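Local coordinates for mannonate dehydratase (Streptococcus suis, PDB 3BDK), which probably catalyses the dehydration of D-mannonate to 2-dehydro-3-deoxy-D-gluconate, using ferrous or manganous ions, in the pentose and glucuronate interconversion pathway, at residues Glu38-Pro43 and Ala76-Thr81; Thr108-Val113 and Leu206-Glu211. One frame throughout, in Å; residues are numbered along the deposited sequence.

Contact 1: Glu38-Pro43 and Ala76-Thr81; sequences EIKAIP and AGLEIT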
ATOM      1  N   GLU A  38      -5.511   6.866 -13.455  1.00 47.76           N
ATOM      2  CA  GLU A  38      -4.796   5.893 -12.646  1.00 46.54           C
ATOM      3  C   GLU A  38      -4.294   6.487 -11.342  1.00 46.44           C
ATOM      4  O   GLU A  38      -4.388   5.851 -10.291  1.00 46.17           O
ATOM      5  CB  GLU A  38      -3.637   5.308 -13.447  1.00 46.07           C
ATOM      6  CG  GLU A  38      -4.075   4.648 -14.731  1.00 44.62           C
ATOM      7  CD  GLU A  38      -2.921   4.092 -15.542  1.00 45.25           C
ATOM      8  OE1 GLU A  38      -1.742   4.319 -15.190  1.00 44.16           O
ATOM      9  OE2 GLU A  38      -3.198   3.423 -16.559  1.00 45.86           O
ATOM     10  N   ILE A  39      -3.785   7.716 -11.403  1.00 46.64           N
ATOM     11  CA  ILE A  39      -3.219   8.372 -10.215  1.00 46.60           C
ATOM     12  C   ILE A  39      -4.297   8.792  -9.236  1.00 46.67           C
ATOM     13  O   ILE A  39      -4.119   8.648  -8.026  1.00 46.48           O
ATOM     14  CB  ILE A  39      -2.263   9.556 -10.581  1.00 46.67           C
ATOM     15  CG1 ILE A  39      -1.019   9.023 -11.304  1.00 46.22           C
ATOM     16  CG2 ILE A  39      -1.858  10.343  -9.333  1.00 46.53           C
ATOM     17  CD1 ILE A  39      -0.073  10.095 -11.842  1.00 46.56           C
ATOM     18  N   LYS A  40      -5.410   9.307  -9.764  1.00 47.08           N
ATOM     19  CA  LYS A  40      -6.594   9.646  -8.952  1.00 47.14           C
ATOM     20  C   LYS A  40      -7.192   8.396  -8.284  1.00 47.00           C
ATOM     21  O   LYS A  40      -7.771   8.479  -7.195  1.00 47.29           O
ATOM     22  CB  LYS A  40      -7.641  10.386  -9.827  1.00 47.35           C
ATOM     23  CG  LYS A  40      -9.050  10.632  -9.216  1.00 47.40           C
ATOM     24  CD  LYS A  40      -9.002  11.366  -7.861  1.00 48.42           C
ATOM     25  CE  LYS A  40     -10.332  12.043  -7.497  1.00 47.45           C
ATOM     26  NZ  LYS A  40     -10.359  12.421  -6.038  1.00 46.57           N
ATOM     27  N   ALA A  41      -7.029   7.247  -8.938  1.00 46.65           N
ATOM     28  CA  ALA A  41      -7.575   5.977  -8.454  1.00 46.94           C
ATOM     29  C   ALA A  41      -6.977   5.439  -7.146  1.00 47.15           C
ATOM     30  O   ALA A  41      -7.612   4.642  -6.470  1.00 47.43           O
ATOM     31  CB  ALA A  41      -7.484   4.926  -9.548  1.00 46.75           C
ATOM     32  N   ILE A  42      -5.757   5.861  -6.804  1.00 47.46           N
ATOM     33  CA  ILE A  42      -5.084   5.458  -5.560  1.00 47.42           C
ATOM     34  C   ILE A  42      -5.812   6.083  -4.391  1.00 47.63           C
ATOM     35  O   ILE A  42      -6.054   7.288  -4.401  1.00 47.78           O
ATOM     36  CB  ILE A  42      -3.610   5.951  -5.533  1.00 47.39           C
ATOM     37  CG1 ILE A  42      -2.785   5.260  -6.617  1.00 47.37           C
ATOM     38  CG2 ILE A  42      -2.981   5.754  -4.156  1.00 47.20           C
ATOM     39  CD1 ILE A  42      -1.557   6.053  -7.051  1.00 48.93           C
ATOM     40  N   PRO A  43      -6.170   5.278  -3.376  1.00 47.96           N
ATOM     41  CA  PRO A  43      -6.872   5.810  -2.212  1.00 48.06           C
ATOM     42  C   PRO A  43      -6.083   6.957  -1.618  1.00 48.51           C
ATOM     43  O   PRO A  43      -4.855   6.947  -1.686  1.00 48.32           O
ATOM     44  CB  PRO A  43      -6.864   4.643  -1.227  1.00 47.92           C
ATOM     45  CG  PRO A  43      -6.722   3.444  -2.048  1.00 47.32           C
ATOM     46  CD  PRO A  43      -5.930   3.829  -3.258  1.00 48.09           C
ATOM     47  N   ALA A  76      -9.097  16.545 -13.589  1.00 66.30           N
ATOM     48  CA  ALA A  76      -9.003  15.141 -13.206  1.00 65.69           C
ATOM     49  C   ALA A  76      -9.319  14.890 -11.725  1.00 65.11           C
ATOM     50  O   ALA A  76      -9.252  13.754 -11.252  1.00 65.02           O
ATOM     51  CB  ALA A  76      -7.631  14.575 -13.589  1.00 65.76           C
ATOM     52  N   GLY A  77      -9.692  15.947 -11.008  1.00 64.67           N
ATOM     53  CA  GLY A  77     -10.063  15.835  -9.599  1.00 64.30           C
ATOM     54  C   GLY A  77      -8.872  15.973  -8.661  1.00 64.11           C
ATOM     55  O   GLY A  77      -9.012  15.879  -7.428  1.00 63.91           O
ATOM     56  N   LEU A  78      -7.703  16.208  -9.253  1.00 63.74           N
ATOM     57  CA  LEU A  78      -6.452  16.363  -8.519  1.00 63.36           C
ATOM     58  C   LEU A  78      -5.869  17.768  -8.645  1.00 63.24           C
ATOM     59  O   LEU A  78      -6.372  18.600  -9.414  1.00 63.18           O
ATOM     60  CB  LEU A  78      -5.421  15.323  -8.985  1.00 63.49           C
ATOM     61  CG  LEU A  78      -5.654  13.843  -8.654  1.00 62.76           C
ATOM     62  CD1 LEU A  78      -4.453  13.049  -9.114  1.00 61.99           C
ATOM     63  CD2 LEU A  78      -5.935  13.609  -7.171  1.00 60.99           C
ATOM     64  N   GLU A  79      -4.774  17.987  -7.915  1.00 62.82           N
ATOM     65  CA  GLU A  79      -4.220  19.308  -7.637  1.00 62.44           C
ATOM     66  C   GLU A  79      -2.681  19.288  -7.632  1.00 61.81           C
ATOM     67  O   GLU A  79      -2.072  18.324  -7.152  1.00 61.98           O
ATOM     68  CB  GLU A  79      -4.744  19.769  -6.266  1.00 62.34           C
ATOM     69  CG  GLU A  79      -3.866  20.757  -5.528  1.00 62.45           C
ATOM     70  CD  GLU A  79      -4.428  21.155  -4.175  1.00 63.05           C
ATOM     71  OE1 GLU A  79      -4.758  22.352  -4.005  1.00 63.80           O
ATOM     72  OE2 GLU A  79      -4.541  20.281  -3.284  1.00 63.91           O
ATOM     73  N   ILE A  80      -2.054  20.350  -8.144  1.00 60.74           N
ATOM     74  CA  ILE A  80      -0.600  20.528  -7.983  1.00 59.44           C
ATOM     75  C   ILE A  80      -0.239  21.049  -6.593  1.00 58.78           C
ATOM     76  O   ILE A  80      -0.689  22.119  -6.190  1.00 59.04           O
ATOM     77  CB  ILE A  80      -0.017  21.499  -8.990  1.00 59.05           C
ATOM     78  CG1 ILE A  80      -0.650  21.292 -10.376  1.00 59.00           C
ATOM     79  CG2 ILE A  80       1.499  21.358  -8.990  1.00 59.32           C
ATOM     80  CD1 ILE A  80       0.251  20.622 -11.418  1.00 59.37           C
ATOM     81  N   THR A  81       0.583  20.293  -5.874  1.00 57.77           N
ATOM     82  CA  THR A  81       0.979  20.643  -4.512  1.00 56.77           C
ATOM     83  C   THR A  81       2.444  21.104  -4.449  1.00 56.41           C
ATOM     84  O   THR A  81       2.854  21.770  -3.488  1.00 56.02           O
ATOM     85  CB  THR A  81       0.761  19.442  -3.557  1.00 56.97           C
ATOM     86  OG1 THR A  81       1.159  19.783  -2.219  1.00 57.34           O
ATOM     87  CG2 THR A  81       1.548  18.223  -4.032  1.00 56.03           C
TER
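K40 lies slantwise across L78 at this junction, with K40 CD 3.9 Å from L78 CD2. The other methyl of the leucine fork turns to the residue before the lysine: L78 CD1 lies 3.8 Å from I39 CG2, and these two side chains cross at about a right angle. I39 offers that methyl because its CG1 stands beside the backbone N (chi1 -66°), which puts CG2 anti to it. In K40 the first torsion is extended and the bend comes at chi2 (55°), which carries the aliphatic chain past A76 and G77; K40 CG is 3.7 Å from A76 O. At the end of the chain K40 NZ stays 4.0 Å from G77 O, too far for a hydrogen bond, and none joins the segments, which bury 193 Å² between them. G77, with positive phi (88°), closes a Schellman motif at the end of the helix before it and turns the chain into the next strand. The contact thus sets helix 36-40 against the turn between helix 63-74 and barrel strand 79-84, which pairs with strand 47-50; K40 also packs on D142 of the second subunit.

Contact 2: Thr108-Val113 and Leu206-Glu211; sequences TSIRNV and LPTAEE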
ATOM      1  N   THR A 108      11.746  34.433 -13.135  1.00 54.84           N
ATOM      2  CA  THR A 108      10.335  34.472 -13.545  1.00 55.45           C
ATOM      3  C   THR A 108       9.598  33.135 -13.375  1.00 55.52           C
ATOM      4  O   THR A 108       8.407  33.107 -13.035  1.00 55.15           O
ATOM      5  CB  THR A 108      10.140  35.005 -14.983  1.00 55.48           C
ATOM      6  OG1 THR A 108      11.186  34.515 -15.831  1.00 55.65           O
ATOM      7  CG2 THR A 108      10.138  36.536 -14.990  1.00 56.28           C
ATOM      8  N   SER A 109      10.304  32.033 -13.612  1.00 55.72           N
ATOM      9  CA  SER A 109       9.771  30.710 -13.296  1.00 55.70           C
ATOM     10  C   SER A 109       9.159  30.713 -11.906  1.00 55.85           C
ATOM     11  O   SER A 109       8.049  30.204 -11.711  1.00 55.96           O
ATOM     12  CB  SER A 109      10.853  29.652 -13.383  1.00 55.31           C
ATOM     13  OG  SER A 109      11.303  29.533 -14.714  1.00 55.83           O
ATOM     14  N   ILE A 110       9.862  31.316 -10.949  1.00 55.84           N
ATOM     15  CA  ILE A 110       9.373  31.347  -9.581  1.00 56.00           C
ATOM     16  C   ILE A 110       8.109  32.181  -9.519  1.00 56.45           C
ATOM     17  O   ILE A 110       7.199  31.856  -8.764  1.00 56.72           O
ATOM     18  CB  ILE A 110      10.383  31.937  -8.558  1.00 55.77           C
ATOM     19  CG1 ILE A 110      11.840  31.558  -8.872  1.00 55.70           C
ATOM     20  CG2 ILE A 110       9.972  31.557  -7.136  1.00 55.25           C
ATOM     21  CD1 ILE A 110      12.203  30.110  -8.642  1.00 55.77           C
ATOM     22  N   ARG A 111       8.063  33.261 -10.300  1.00 56.65           N
ATOM     23  CA  ARG A 111       6.918  34.179 -10.261  1.00 57.06           C
ATOM     24  C   ARG A 111       5.703  33.592 -10.995  1.00 56.58           C
ATOM     25  O   ARG A 111       4.621  33.494 -10.420  1.00 56.21           O
ATOM     26  CB  ARG A 111       7.294  35.578 -10.785  1.00 57.28           C
ATOM     27  CG  ARG A 111       7.869  36.541  -9.713  1.00 57.87           C
ATOM     28  CD  ARG A 111       8.215  37.947 -10.301  1.00 57.58           C
ATOM     29  NE  ARG A 111       9.207  37.869 -11.381  1.00 57.07           N
ATOM     30  CZ  ARG A 111      10.478  38.249 -11.270  1.00 56.97           C
ATOM     31  NH1 ARG A 111      11.294  38.117 -12.313  1.00 56.79           N
ATOM     32  NH2 ARG A 111      10.933  38.769 -10.128  1.00 56.28           N
ATOM     33  N   ASN A 112       5.901  33.187 -12.247  1.00 56.34           N
ATOM     34  CA  ASN A 112       4.902  32.427 -12.995  1.00 56.34           C
ATOM     35  C   ASN A 112       4.262  31.250 -12.218  1.00 56.67           C
ATOM     36  O   ASN A 112       3.049  31.020 -12.309  1.00 57.13           O
ATOM     37  CB  ASN A 112       5.506  31.951 -14.320  1.00 56.01           C
ATOM     38  CG  ASN A 112       5.594  33.065 -15.343  1.00 55.29           C
ATOM     39  OD1 ASN A 112       5.010  34.127 -15.151  1.00 55.54           O
ATOM     40  ND2 ASN A 112       6.317  32.836 -16.428  1.00 52.66           N
ATOM     41  N   VAL A 113       5.080  30.528 -11.448  1.00 56.75           N
ATOM     42  CA  VAL A 113       4.626  29.401 -10.621  1.00 56.41           C
ATOM     43  C   VAL A 113       3.829  29.872  -9.391  1.00 56.71           C
ATOM     44  O   VAL A 113       2.813  29.264  -9.032  1.00 56.93           O
ATOM     45  CB  VAL A 113       5.821  28.476 -10.237  1.00 56.36           C
ATOM     46  CG1 VAL A 113       5.505  27.578  -9.041  1.00 55.06           C
ATOM     47  CG2 VAL A 113       6.270  27.656 -11.455  1.00 56.12           C
ATOM     48  N   LEU A 206      15.771  33.934  -3.507  1.00 52.85           N
ATOM     49  CA  LEU A 206      14.861  33.808  -2.383  1.00 53.33           C
ATOM     50  C   LEU A 206      13.836  34.939  -2.225  1.00 53.74           C
ATOM     51  O   LEU A 206      12.641  34.661  -2.167  1.00 53.71           O
ATOM     52  CB  LEU A 206      15.615  33.491  -1.092  1.00 53.20           C
ATOM     53  CG  LEU A 206      15.662  31.998  -0.718  1.00 54.27           C
ATOM     54  CD1 LEU A 206      14.483  31.589   0.173  1.00 54.64           C
ATOM     55  CD2 LEU A 206      15.758  31.080  -1.933  1.00 53.08           C
ATOM     56  N   PRO A 207      14.279  36.212  -2.189  1.00 54.37           N
ATOM     57  CA  PRO A 207      13.269  37.275  -2.123  1.00 54.53           C
ATOM     58  C   PRO A 207      12.265  37.157  -3.279  1.00 54.78           C
ATOM     59  O   PRO A 207      11.075  37.337  -3.065  1.00 54.88           O
ATOM     60  CB  PRO A 207      14.100  38.555  -2.271  1.00 54.68           C
ATOM     61  CG  PRO A 207      15.394  38.104  -2.906  1.00 54.56           C
ATOM     62  CD  PRO A 207      15.638  36.774  -2.256  1.00 54.33           C
ATOM     63  N   THR A 208      12.752  36.836  -4.481  1.00 54.95           N
ATOM     64  CA  THR A 208      11.903  36.547  -5.640  1.00 55.25           C
ATOM     65  C   THR A 208      10.854  35.496  -5.299  1.00 55.57           C
ATOM     66  O   THR A 208       9.730  35.566  -5.776  1.00 55.78           O
ATOM     67  CB  THR A 208      12.748  36.040  -6.853  1.00 55.57           C
ATOM     68  OG1 THR A 208      13.876  36.909  -7.073  1.00 55.93           O
ATOM     69  CG2 THR A 208      11.914  35.948  -8.136  1.00 55.10           C
ATOM     70  N   ALA A 209      11.228  34.532  -4.458  1.00 56.12           N
ATOM     71  CA  ALA A 209      10.367  33.400  -4.093  1.00 56.09           C
ATOM     72  C   ALA A 209       9.475  33.711  -2.916  1.00 56.21           C
ATOM     73  O   ALA A 209       8.350  33.235  -2.856  1.00 56.84           O
ATOM     74  CB  ALA A 209      11.202  32.159  -3.800  1.00 56.24           C
ATOM     75  N   GLU A 210       9.970  34.490  -1.963  1.00 56.25           N
ATOM     76  CA  GLU A 210       9.100  35.018  -0.919  1.00 56.23           C
ATOM     77  C   GLU A 210       8.123  36.023  -1.542  1.00 56.61           C
ATOM     78  O   GLU A 210       7.005  36.207  -1.043  1.00 56.88           O
ATOM     79  CB  GLU A 210       9.910  35.675   0.191  1.00 56.13           C
ATOM     80  CG  GLU A 210      10.734  34.704   1.029  1.00 55.40           C
ATOM     81  CD  GLU A 210      11.854  35.401   1.790  1.00 55.25           C
ATOM     82  OE1 GLU A 210      11.871  35.308   3.045  1.00 53.29           O
ATOM     83  OE2 GLU A 210      12.700  36.056   1.128  1.00 54.33           O
ATOM     84  N   GLU A 211       8.544  36.643  -2.650  1.00 56.61           N
ATOM     85  CA  GLU A 211       7.705  37.599  -3.382  1.00 56.29           C
ATOM     86  C   GLU A 211       6.556  36.899  -4.132  1.00 56.31           C
ATOM     87  O   GLU A 211       5.504  37.505  -4.367  1.00 56.43           O
ATOM     88  CB  GLU A 211       8.565  38.595  -4.230  1.00 56.33           C
ATOM     89  CG  GLU A 211       8.616  38.520  -5.804  1.00 56.07           C
ATOM     90  CD  GLU A 211       9.667  39.522  -6.447  1.00 55.69           C
ATOM     91  OE1 GLU A 211       9.886  39.497  -7.686  1.00 53.46           O
ATOM     92  OE2 GLU A 211      10.290  40.322  -5.709  1.00 54.20           O
TER
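Apolar contact centres on I110 and A209, the pair of closest CA atoms (5.9 Å). The CG2 branch of I110 does the touching: it is anti to the backbone N, and I110 CG2 sits 3.6 Å from A209 CB and equally near A209 CA, so the methyl rests against both the backbone and the side chain of the alanine. T208 supplies the second nonpolar surface through its methyl. T208 CG2 lies over one face of the R111 guanidinium, 3.6 Å from R111 NH2, while the two side chains cross at roughly a right angle.

The charged interaction is a single-bond salt bridge between R111 and E211. R111 NH2 donates to E211 OE1 at 2.8 Å with an N-H...O angle of 153°, and the acceptor lies nearly in the guanidinium plane. The donor approaches OE1 almost head-on, in line with the C-O bond, and the carboxylate plane is turned 32° from that of the guanidinium. A bend at chi3 swings the arginine's end toward E211, whose chain is extended beyond CG. E211 is solvent-exposed, whereas I110 and A209 are buried.

The two helical segments run almost parallel, with axes 9.0 Å apart, as neighbouring outer helices of a TIM barrel do. Beneath them, I110 and A209 both rest on M216 of strand 215-218, joining helices 99-114 and 191-210 to the barrel wall.

In the fold
Both contacts belong to the outer layer of one xylose isomerase-like TIM barrel, each centred 19 Å from the middle of the chain. Their centres are 26 Å apart and their nearest atoms about 7 Å, without touching; in sequence, contact 1 closes before contact 2 opens. Contact 1 lies at the entrance of strand 79-84, after which the chain passes through helix 90-93 before helix 99-114 of contact 2. Neither contact contains a ligand or metal residue, and the I39 side chain is about 13 Å from the bound D-mannose. E84, the last residue of strand 79-84, lines the sugar pocket, and H219, just after strand 215-218, binds manganese and also lines the pocket.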